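Local coordinates for protein peroxiredoxin 6 (Arenicola marina, PDB 2V2G) that probably reduces hydrogen peroxide and organic hydroperoxides to water and alcohols, as a thiol-specific peroxidase of the peroxiredoxin family, at residues G6-A14 with F23-L34; R104-D114 with M123-F131. The protein carries 1 engineered substitution. All coordinates share one frame; numbering follows the deposited sequence.

From the N terminus, residues 6-14 run in as a loop and become strand 13-16. After the hairpin partner 21-22, the chain turns into helix 23-27 and then strand 31-36. Contact 1 closes the loop of residues 15-22, laying the N-terminal segment on the helix and on strand 31-36. Contact 2 follows later and neither encloses nor crosses contact 1. It closes the loop of residues 115-122, joining helix 105-109 and the short strand 113-114 to strand 124-133. The two contacts meet in the central sheet, where strands 31-36 and 124-133 are antiparallel neighbours; Leu-34 O lies 2.8 Å from Phe-131 N, a probable hydrogen bond. Phe-9 packs on Leu-110, and Phe-12 on Leu-106.

Contact 1: G6-A14 with F23-L34; sequences GEVFPNFEA and FHDWLGNSWGVL
Asn-11 lies flat over the His-24 ring. Its CB sits 3.5 Å from the ring centroid, and its amide plane is 15° from the ring plane. CG of Asn-11 is anti to the backbone N (chi1 -168°), which brings OD1 to the first turn of helix 23-27. There OD1 accepts from His-24 N at 2.8 Å, with the donor above the carbonyl plane. A water joins Asn-11 ND2 to Asp-25 OD1. The imidazole edge is held too: His-24 NE2 donates to Phe-9 O at 2.8 Å, nearly in the ring plane. Phe-23 N bonds to Phe-12 O, 2.8 Å away.

Phe-9, Phe-12 and Phe-23 form an aromatic cluster. Phe-23 CB stands over the centre of the Phe-12 ring in a CH-pi contact. The two ring planes are almost parallel, yet displaced so that they hardly overlap, with Phe-12 CE2 3.4 Å from Phe-23 CG. Phe-9 meets Phe-23 obliquely, planes at 53°, and its CE2 reaches Leu-34 CD2 at 3.6 Å.

The segment before strand 13-16 thus packs across helix 23-27 and against the central thioredoxin-fold sheet, away from the active site. Phe-9 and Phe-23 touch Ile-133 of strand 124-133, while Leu-34 packs on Ile-67 of strand 64-70.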
loop_
_atom_site.group_PDB
_atom_site.type_symbol
_atom_site.label_atom_id
_atom_site.label_comp_id
_atom_site.label_asym_id
_atom_site.label_seq_id
_atom_site.Cartn_x
_atom_site.Cartn_y
_atom_site.Cartn_z
ATOM N N GLY A 6 -13.945 1.770 -3.405
ATOM C CA GLY A 6 -15.143 2.108 -4.070
ATOM C C GLY A 6 -16.131 2.871 -3.199
ATOM O O GLY A 6 -17.130 3.324 -3.710
ATOM N N GLU A 7 -15.850 3.005 -1.881
ATOM C CA GLU A 7 -16.756 3.811 -1.038
ATOM C C GLU A 7 -16.561 5.282 -1.366
ATOM O O GLU A 7 -15.426 5.709 -1.648
ATOM C CB GLU A 7 -16.434 3.639 0.442
ATOM C CG GLU A 7 -16.907 2.400 1.100
ATOM C CD GLU A 7 -16.692 2.499 2.669
ATOM O OE1 GLU A 7 -17.051 3.579 3.269
ATOM O OE2 GLU A 7 -16.262 1.495 3.240
ATOM N N VAL A 8 -17.654 6.056 -1.273
ATOM C CA VAL A 8 -17.535 7.525 -1.316
ATOM C C VAL A 8 -16.778 8.023 -0.077
ATOM O O VAL A 8 -17.126 7.685 1.080
ATOM C CB VAL A 8 -18.908 8.207 -1.483
ATOM C CG1 VAL A 8 -18.744 9.744 -1.435
ATOM C CG2 VAL A 8 -19.483 7.765 -2.840
ATOM N N PHE A 9 -15.687 8.757 -0.322
ATOM C CA PHE A 9 -14.887 9.275 0.756
ATOM C C PHE A 9 -15.725 10.236 1.593
ATOM O O PHE A 9 -16.531 10.994 1.062
ATOM C CB PHE A 9 -13.620 9.950 0.220
ATOM C CG PHE A 9 -12.433 9.759 1.153
ATOM C CD1 PHE A 9 -11.728 8.581 1.150
ATOM C CD2 PHE A 9 -12.056 10.784 2.015
ATOM C CE1 PHE A 9 -10.684 8.380 2.036
ATOM C CE2 PHE A 9 -10.977 10.606 2.888
ATOM C CZ PHE A 9 -10.305 9.427 2.894
ATOM N N PRO A 10 -15.622 10.197 2.913
ATOM C CA PRO A 10 -16.402 11.172 3.713
ATOM C C PRO A 10 -16.178 12.643 3.304
ATOM O O PRO A 10 -15.030 13.102 3.067
ATOM C CB PRO A 10 -15.959 10.897 5.173
ATOM C CG PRO A 10 -14.836 9.989 5.065
ATOM C CD PRO A 10 -14.810 9.293 3.754
ATOM N N ASN A 11 -17.306 13.369 3.237
ATOM C CA ASN A 11 -17.306 14.802 2.912
ATOM C C ASN A 11 -17.138 15.586 4.214
ATOM O O ASN A 11 -18.021 16.305 4.731
ATOM C CB ASN A 11 -18.566 15.192 2.176
ATOM C CG ASN A 11 -18.468 16.559 1.575
ATOM O OD1 ASN A 11 -17.387 17.177 1.530
ATOM N ND2 ASN A 11 -19.588 17.032 1.088
ATOM N N PHE A 12 -15.934 15.413 4.752
ATOM C CA PHE A 12 -15.638 15.915 6.080
ATOM C C PHE A 12 -15.353 17.413 6.090
ATOM O O PHE A 12 -14.934 17.975 5.052
ATOM C CB PHE A 12 -14.500 15.115 6.745
ATOM C CG PHE A 12 -13.177 15.205 6.052
ATOM C CD1 PHE A 12 -12.345 16.285 6.253
ATOM C CD2 PHE A 12 -12.752 14.201 5.185
ATOM C CE1 PHE A 12 -11.104 16.376 5.640
ATOM C CE2 PHE A 12 -11.506 14.294 4.542
ATOM C CZ PHE A 12 -10.679 15.380 4.766
ATOM N N GLU A 13 -15.585 18.030 7.259
ATOM C CA GLU A 13 -15.251 19.425 7.562
ATOM C C GLU A 13 -14.053 19.353 8.520
ATOM O O GLU A 13 -14.148 18.693 9.568
ATOM C CB GLU A 13 -16.452 20.173 8.193
ATOM C CG GLU A 13 -17.642 20.038 7.291
ATOM C CD GLU A 13 -18.850 20.867 7.653
ATOM O OE1 GLU A 13 -18.687 21.954 8.287
ATOM O OE2 GLU A 13 -19.980 20.443 7.252
ATOM N N ALA A 14 -12.943 19.999 8.173
ATOM C CA ALA A 14 -11.757 20.012 9.039
ATOM C C ALA A 14 -11.084 21.393 9.014
ATOM O O ALA A 14 -11.201 22.112 8.030
ATOM C CB ALA A 14 -10.769 18.972 8.578
ATOM N N PHE A 23 -14.328 18.615 2.421
ATOM C CA PHE A 23 -13.464 17.823 1.573
ATOM C C PHE A 23 -13.903 17.693 0.093
ATOM O O PHE A 23 -13.083 17.849 -0.821
ATOM C CB PHE A 23 -13.180 16.416 2.207
ATOM C CG PHE A 23 -12.171 15.621 1.461
ATOM C CD1 PHE A 23 -10.839 16.061 1.337
ATOM C CD2 PHE A 23 -12.539 14.469 0.804
ATOM C CE1 PHE A 23 -9.892 15.340 0.592
ATOM C CE2 PHE A 23 -11.578 13.704 0.083
ATOM C CZ PHE A 23 -10.254 14.190 -0.043
ATOM N N HIS A 24 -15.178 17.396 -0.137
ATOM C CA HIS A 24 -15.649 17.270 -1.522
ATOM C C HIS A 24 -15.533 18.584 -2.283
ATOM O O HIS A 24 -15.380 18.536 -3.515
ATOM C CB HIS A 24 -17.061 16.759 -1.623
ATOM C CG HIS A 24 -17.227 15.321 -1.249
ATOM N ND1 HIS A 24 -18.356 14.597 -1.588
ATOM C CD2 HIS A 24 -16.385 14.463 -0.605
ATOM C CE1 HIS A 24 -18.211 13.362 -1.117
ATOM N NE2 HIS A 24 -17.016 13.251 -0.541
ATOM N N ASP A 25 -15.675 19.725 -1.596
ATOM C CA ASP A 25 -15.573 21.086 -2.200
ATOM C C ASP A 25 -14.112 21.370 -2.573
ATOM O O ASP A 25 -13.807 21.910 -3.633
ATOM C CB ASP A 25 -16.044 22.154 -1.224
ATOM C CG ASP A 25 -17.557 22.118 -0.969
ATOM O OD1 ASP A 25 -18.282 21.458 -1.742
ATOM O OD2 ASP A 25 -18.038 22.821 -0.054
ATOM N N TRP A 26 -13.226 21.027 -1.662
ATOM C CA TRP A 26 -11.803 21.263 -1.817
ATOM C C TRP A 26 -11.272 20.384 -2.938
ATOM O O TRP A 26 -10.556 20.870 -3.829
ATOM C CB TRP A 26 -11.049 20.948 -0.504
ATOM C CG TRP A 26 -9.576 21.067 -0.682
ATOM C CD1 TRP A 26 -8.824 22.211 -0.633
ATOM C CD2 TRP A 26 -8.683 20.023 -1.030
ATOM N NE1 TRP A 26 -7.513 21.914 -0.883
ATOM C CE2 TRP A 26 -7.400 20.592 -1.160
ATOM C CE3 TRP A 26 -8.842 18.662 -1.256
ATOM C CZ2 TRP A 26 -6.280 19.830 -1.481
ATOM C CZ3 TRP A 26 -7.698 17.894 -1.586
ATOM C CH2 TRP A 26 -6.450 18.526 -1.709
ATOM N N LEU A 27 -11.658 19.129 -2.936
ATOM C CA LEU A 27 -11.205 18.209 -3.962
ATOM C C LEU A 27 -11.812 18.551 -5.351
ATOM O O LEU A 27 -11.098 18.597 -6.376
ATOM C CB LEU A 27 -11.474 16.734 -3.618
ATOM C CG LEU A 27 -10.987 15.735 -4.657
ATOM C CD1 LEU A 27 -9.473 15.795 -4.757
ATOM C CD2 LEU A 27 -11.361 14.254 -4.315
ATOM N N GLY A 28 -13.125 18.814 -5.387
ATOM C CA GLY A 28 -13.739 19.053 -6.688
ATOM C C GLY A 28 -13.653 17.851 -7.633
ATOM O O GLY A 28 -13.567 16.686 -7.203
ATOM N N ASN A 29 -13.687 18.151 -8.941
ATOM C CA ASN A 29 -13.736 17.116 -9.981
ATOM C C ASN A 29 -12.295 16.691 -10.360
ATOM O O ASN A 29 -11.858 16.898 -11.498
ATOM C CB ASN A 29 -14.495 17.693 -11.171
ATOM C CG ASN A 29 -14.628 16.761 -12.321
ATOM O OD1 ASN A 29 -14.717 15.556 -12.141
ATOM N ND2 ASN A 29 -14.677 17.335 -13.562
ATOM N N SER A 30 -11.549 16.256 -9.366
ATOM C CA SER A 30 -10.118 16.004 -9.482
ATOM C C SER A 30 -9.737 14.729 -8.761
ATOM O O SER A 30 -10.364 14.405 -7.739
ATOM C CB SER A 30 -9.337 17.124 -8.809
ATOM O OG SER A 30 -7.953 17.009 -9.050
ATOM N N TRP A 31 -8.642 14.086 -9.245
ATOM C CA TRP A 31 -7.945 13.057 -8.491
ATOM C C TRP A 31 -7.293 13.722 -7.286
ATOM O O TRP A 31 -6.872 14.882 -7.352
ATOM C CB TRP A 31 -6.862 12.377 -9.340
ATOM C CG TRP A 31 -7.418 11.440 -10.377
ATOM C CD1 TRP A 31 -7.889 11.748 -11.596
ATOM C CD2 TRP A 31 -7.628 10.049 -10.220
ATOM N NE1 TRP A 31 -8.354 10.621 -12.233
ATOM C CE2 TRP A 31 -8.171 9.556 -11.399
ATOM C CE3 TRP A 31 -7.360 9.147 -9.183
ATOM C CZ2 TRP A 31 -8.494 8.167 -11.545
ATOM C CZ3 TRP A 31 -7.685 7.794 -9.358
ATOM C CH2 TRP A 31 -8.255 7.342 -10.483
ATOM N N GLY A 32 -7.195 12.976 -6.209
ATOM C CA GLY A 32 -6.625 13.455 -4.978
ATOM C C GLY A 32 -5.862 12.401 -4.224
ATOM O O GLY A 32 -6.194 11.234 -4.334
ATOM N N VAL A 33 -4.916 12.837 -3.403
ATOM C CA VAL A 33 -4.193 11.949 -2.489
ATOM C C VAL A 33 -4.228 12.587 -1.105
ATOM O O VAL A 33 -3.691 13.708 -0.944
ATOM C CB VAL A 33 -2.697 11.697 -2.886
ATOM C CG1 VAL A 33 -1.932 10.999 -1.760
ATOM C CG2 VAL A 33 -2.661 10.862 -4.173
ATOM N N LEU A 34 -4.915 11.942 -0.168
ATOM C CA LEU A 34 -4.857 12.297 1.233
ATOM C C LEU A 34 -3.872 11.390 1.931
ATOM O O LEU A 34 -3.980 10.170 1.820
ATOM C CB LEU A 34 -6.261 12.163 1.898
ATOM C CG LEU A 34 -6.408 12.323 3.392
ATOM C CD1 LEU A 34 -5.881 13.673 3.769
ATOM C CD2 LEU A 34 -7.926 12.214 3.793
HETATM O O HOH W 1 -19.783 19.392 -0.804
#

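Contact 2: R104-D114 with M123-F131. With BEZ (benzoic acid), chain E.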
loop_
_atom_site.group_PDB
_atom_site.type_symbol
_atom_site.label_atom_id
_atom_site.label_comp_id
_atom_site.label_asym_id
_atom_site.label_seq_id
_atom_site.Cartn_x
_atom_site.Cartn_y
_atom_site.Cartn_z
ATOM N N ARG A 104 -9.416 13.557 16.688
ATOM C CA ARG A 104 -9.278 12.176 16.175
ATOM C C ARG A 104 -10.482 11.610 15.414
ATOM O O ARG A 104 -10.472 10.428 15.036
ATOM C CB ARG A 104 -8.848 11.193 17.280
ATOM C CG ARG A 104 -7.393 11.308 17.659
ATOM C CD ARG A 104 -6.980 12.579 18.328
ATOM N NE ARG A 104 -5.559 12.499 18.743
ATOM C CZ ARG A 104 -4.838 13.492 19.217
ATOM N NH1 ARG A 104 -5.364 14.695 19.407
ATOM N NH2 ARG A 104 -3.550 13.272 19.500
ATOM N N GLU A 105 -11.444 12.474 15.071
ATOM C CA GLU A 105 -12.600 12.025 14.301
ATOM C C GLU A 105 -12.203 11.302 13.016
ATOM O O GLU A 105 -12.738 10.270 12.695
ATOM C CB GLU A 105 -13.497 13.211 13.954
ATOM C CG GLU A 105 -14.647 12.875 12.979
ATOM C CD GLU A 105 -15.826 13.857 13.049
ATOM O OE1 GLU A 105 -15.602 15.079 13.282
ATOM O OE2 GLU A 105 -16.982 13.397 12.879
ATOM N N LEU A 106 -11.284 11.875 12.246
ATOM C CA LEU A 106 -10.889 11.297 10.970
ATOM C C LEU A 106 -9.973 10.097 11.175
ATOM O O LEU A 106 -10.061 9.115 10.447
ATOM C CB LEU A 106 -10.232 12.332 10.064
ATOM C CG LEU A 106 -11.200 13.335 9.435
ATOM C CD1 LEU A 106 -10.361 14.340 8.553
ATOM C CD2 LEU A 106 -12.224 12.580 8.568
ATOM N N ALA A 107 -9.116 10.180 12.193
ATOM C CA ALA A 107 -8.196 9.045 12.468
ATOM C C ALA A 107 -9.046 7.797 12.676
ATOM O O ALA A 107 -8.735 6.727 12.147
ATOM C CB ALA A 107 -7.359 9.328 13.741
ATOM N N VAL A 108 -10.107 7.909 13.443
ATOM C CA VAL A 108 -10.990 6.796 13.701
ATOM C C VAL A 108 -11.843 6.450 12.472
ATOM O O VAL A 108 -11.903 5.296 12.073
ATOM C CB VAL A 108 -11.868 7.078 14.921
ATOM C CG1 VAL A 108 -12.979 6.018 15.074
ATOM C CG2 VAL A 108 -10.953 7.179 16.175
ATOM N N LYS A 109 -12.502 7.439 11.875
ATOM C CA LYS A 109 -13.368 7.179 10.732
ATOM C C LYS A 109 -12.658 6.422 9.591
ATOM O O LYS A 109 -13.228 5.491 8.974
ATOM C CB LYS A 109 -13.955 8.524 10.204
ATOM C CG LYS A 109 -14.995 8.446 9.103
ATOM C CD LYS A 109 -16.123 9.490 9.299
ATOM C CE LYS A 109 -17.275 9.253 8.249
ATOM N NZ LYS A 109 -18.168 10.486 7.929
ATOM N N LEU A 110 -11.411 6.803 9.327
ATOM C CA LEU A 110 -10.643 6.303 8.190
ATOM C C LEU A 110 -9.831 5.057 8.547
ATOM O O LEU A 110 -9.068 4.517 7.693
ATOM C CB LEU A 110 -9.774 7.442 7.590
ATOM C CG LEU A 110 -10.445 8.722 7.060
ATOM C CD1 LEU A 110 -9.474 9.632 6.332
ATOM C CD2 LEU A 110 -11.588 8.330 6.135
ATOM N N GLY A 111 -9.989 4.571 9.784
ATOM C CA GLY A 111 -9.310 3.348 10.160
ATOM C C GLY A 111 -7.795 3.498 10.110
ATOM O O GLY A 111 -7.091 2.513 9.849
ATOM N N MET A 112 -7.309 4.696 10.483
ATOM C CA MET A 112 -5.892 5.017 10.357
ATOM C C MET A 112 -5.141 5.315 11.683
ATOM O O MET A 112 -4.122 6.019 11.645
ATOM C CB MET A 112 -5.664 6.082 9.347
ATOM C CG MET A 112 -6.290 7.391 9.740
ATOM S SD MET A 112 -5.857 8.681 8.535
ATOM C CE MET A 112 -6.956 9.961 9.138
ATOM N N VAL A 113 -5.604 4.754 12.797
ATOM C CA VAL A 113 -4.926 4.929 14.094
ATOM C C VAL A 113 -3.640 4.054 14.118
ATOM O O VAL A 113 -3.620 2.915 13.623
ATOM C CB VAL A 113 -5.843 4.570 15.257
ATOM C CG1 VAL A 113 -5.065 4.619 16.564
ATOM C CG2 VAL A 113 -7.076 5.507 15.343
ATOM N N ASP A 114 -2.547 4.647 14.545
ATOM C CA ASP A 114 -1.281 3.889 14.635
ATOM C C ASP A 114 -1.380 2.930 15.823
ATOM O O ASP A 114 -1.869 3.266 16.902
ATOM C CB ASP A 114 -0.091 4.823 14.817
ATOM C CG ASP A 114 1.235 4.130 14.545
ATOM O OD1 ASP A 114 1.603 4.129 13.343
ATOM O OD2 ASP A 114 1.831 3.599 15.537
ATOM N N MET A 123 -3.141 10.043 24.004
ATOM C CA MET A 123 -4.095 10.274 22.909
ATOM C C MET A 123 -3.621 9.456 21.673
ATOM O O MET A 123 -2.413 9.408 21.363
ATOM C CB MET A 123 -4.184 11.774 22.561
ATOM C CG MET A 123 -4.829 12.679 23.617
ATOM S SD MET A 123 -6.575 12.355 23.617
ATOM C CE MET A 123 -7.100 13.280 22.166
ATOM N N PRO A 124 -4.559 8.823 20.960
ATOM C CA PRO A 124 -4.205 8.187 19.686
ATOM C C PRO A 124 -3.575 9.135 18.652
ATOM O O PRO A 124 -3.822 10.346 18.697
ATOM C CB PRO A 124 -5.541 7.665 19.140
ATOM C CG PRO A 124 -6.425 7.563 20.287
ATOM C CD PRO A 124 -5.977 8.607 21.275
ATOM N N LEU A 125 -2.876 8.574 17.701
ATOM C CA LEU A 125 -2.281 9.330 16.622
ATOM C C LEU A 125 -2.480 8.518 15.350
ATOM O O LEU A 125 -2.735 7.298 15.399
ATOM C CB LEU A 125 -0.794 9.538 16.841
ATOM C CG LEU A 125 -0.369 10.449 17.989
ATOM C CD1 LEU A 125 1.151 10.225 18.243
ATOM C CD2 LEU A 125 -0.766 11.946 17.633
ATOM N N THR A 126 -2.426 9.176 14.213
ATOM C CA THR A 126 -2.577 8.434 12.956
ATOM C C THR A 126 -1.298 7.681 12.601
ATOM O O THR A 126 -0.224 8.031 13.038
ATOM C CB THR A 126 -2.941 9.324 11.759
ATOM O OG1 THR A 126 -1.924 10.311 11.531
ATOM C CG2 THR A 126 -4.234 10.075 11.973
ATOM N N CYS A 127 -1.452 6.659 11.762
ATOM C CA CYS A 127 -0.315 6.011 11.108
ATOM C C CYS A 127 0.114 6.803 9.852
ATOM O O CYS A 127 -0.108 8.020 9.789
ATOM C CB CYS A 127 -0.693 4.555 10.824
ATOM S SG CYS A 127 -1.966 4.331 9.548
ATOM N N ARG A 128 0.810 6.144 8.918
ATOM C CA ARG A 128 1.236 6.717 7.678
ATOM C C ARG A 128 0.341 6.171 6.572
ATOM O O ARG A 128 0.652 5.182 5.876
ATOM C CB ARG A 128 2.690 6.362 7.444
ATOM C CG ARG A 128 3.662 6.970 8.416
ATOM C CD ARG A 128 5.109 6.712 8.085
ATOM N NE ARG A 128 5.913 7.014 9.264
ATOM C CZ ARG A 128 6.161 8.217 9.772
ATOM N NH1 ARG A 128 5.804 9.302 9.132
ATOM N NH2 ARG A 128 6.718 8.317 10.964
ATOM N N ALA A 129 -0.880 6.683 6.508
ATOM C CA ALA A 129 -1.896 6.189 5.574
ATOM C C ALA A 129 -1.845 6.984 4.267
ATOM O O ALA A 129 -1.495 8.144 4.283
ATOM C CB ALA A 129 -3.320 6.278 6.235
ATOM N N VAL A 130 -2.276 6.377 3.183
ATOM C CA VAL A 130 -2.437 7.085 1.908
ATOM C C VAL A 130 -3.734 6.626 1.295
ATOM O O VAL A 130 -4.012 5.401 1.165
ATOM C CB VAL A 130 -1.327 6.861 0.933
ATOM C CG1 VAL A 130 -1.538 7.681 -0.387
ATOM C CG2 VAL A 130 0.050 7.128 1.548
ATOM N N PHE A 131 -4.555 7.587 0.918
ATOM C CA PHE A 131 -5.794 7.328 0.267
ATOM C C PHE A 131 -5.781 8.047 -1.096
ATOM O O PHE A 131 -5.592 9.236 -1.144
ATOM C CB PHE A 131 -7.027 7.828 1.072
ATOM C CG PHE A 131 -7.119 7.254 2.447
ATOM C CD1 PHE A 131 -7.692 6.004 2.659
ATOM C CD2 PHE A 131 -6.537 7.938 3.532
ATOM C CE1 PHE A 131 -7.759 5.458 3.938
ATOM C CE2 PHE A 131 -6.605 7.394 4.797
ATOM C CZ PHE A 131 -7.155 6.095 4.981
HETATM C C BEZ E . 8.990 9.702 12.857
HETATM O O1 BEZ E . 10.281 9.475 12.940
HETATM O O2 BEZ E . 8.333 10.435 12.001
HETATM C C1 BEZ E . 8.281 9.016 13.966
HETATM C C2 BEZ E . 7.046 9.478 14.381
HETATM C C3 BEZ E . 6.414 8.844 15.414
HETATM C C4 BEZ E . 7.049 7.788 16.070
HETATM C C5 BEZ E . 8.288 7.290 15.645
HETATM C C6 BEZ E . 8.922 7.924 14.582
HETATM O O HOH W 2 -2.285 5.648 18.300
#
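The benzoic acid pocket borders this contact through Arg-128, on the thioredoxin-fold strand 128-131. Arg-128 NH2 donates to O2 of the benzoic acid at 2.9 Å. Its NH1 forms a salt bridge with Glu-48 and a hydrogen bond with OG of Ser-45, the engineered residue at the predicted peroxidatic position. Two residues before Arg-128, Thr-126 pairs with Val-113 as an antiparallel non-hydrogen-bonded pair. It is flanked by Cys-127 N to Met-112 O (2.7 Å) and Asp-114 N to Leu-125 O (2.8 Å).

Arg-104, the N-cap of helix 105-109, bends at chi2 (67°) and turns its guanidinium side-on to Pro-124 O. NE (2.8 Å) and NH2 (3.0 Å) reach this one oxygen in the guanidinium plane, from opposite faces of the carbonyl plane. Met-123 folds back at chi2 and chi3, placing CE over one guanidinium face, toward its rim.

Met-112 lies alongside Thr-126, its CE 3.9 Å from Thr-126 CG2. Its SD meets the Phe-131 ring at the edge, 4.0 Å from CE2, a Met-aromatic contact. Leu-110 CB touches CZ of the same ring.

Two bonds to one carbonyl should restrict rotation of the Arg-104 guanidinium. The bonds of Arg-128 to Glu-48 and Ser-45 probably hold its guanidinium edge toward the ligand.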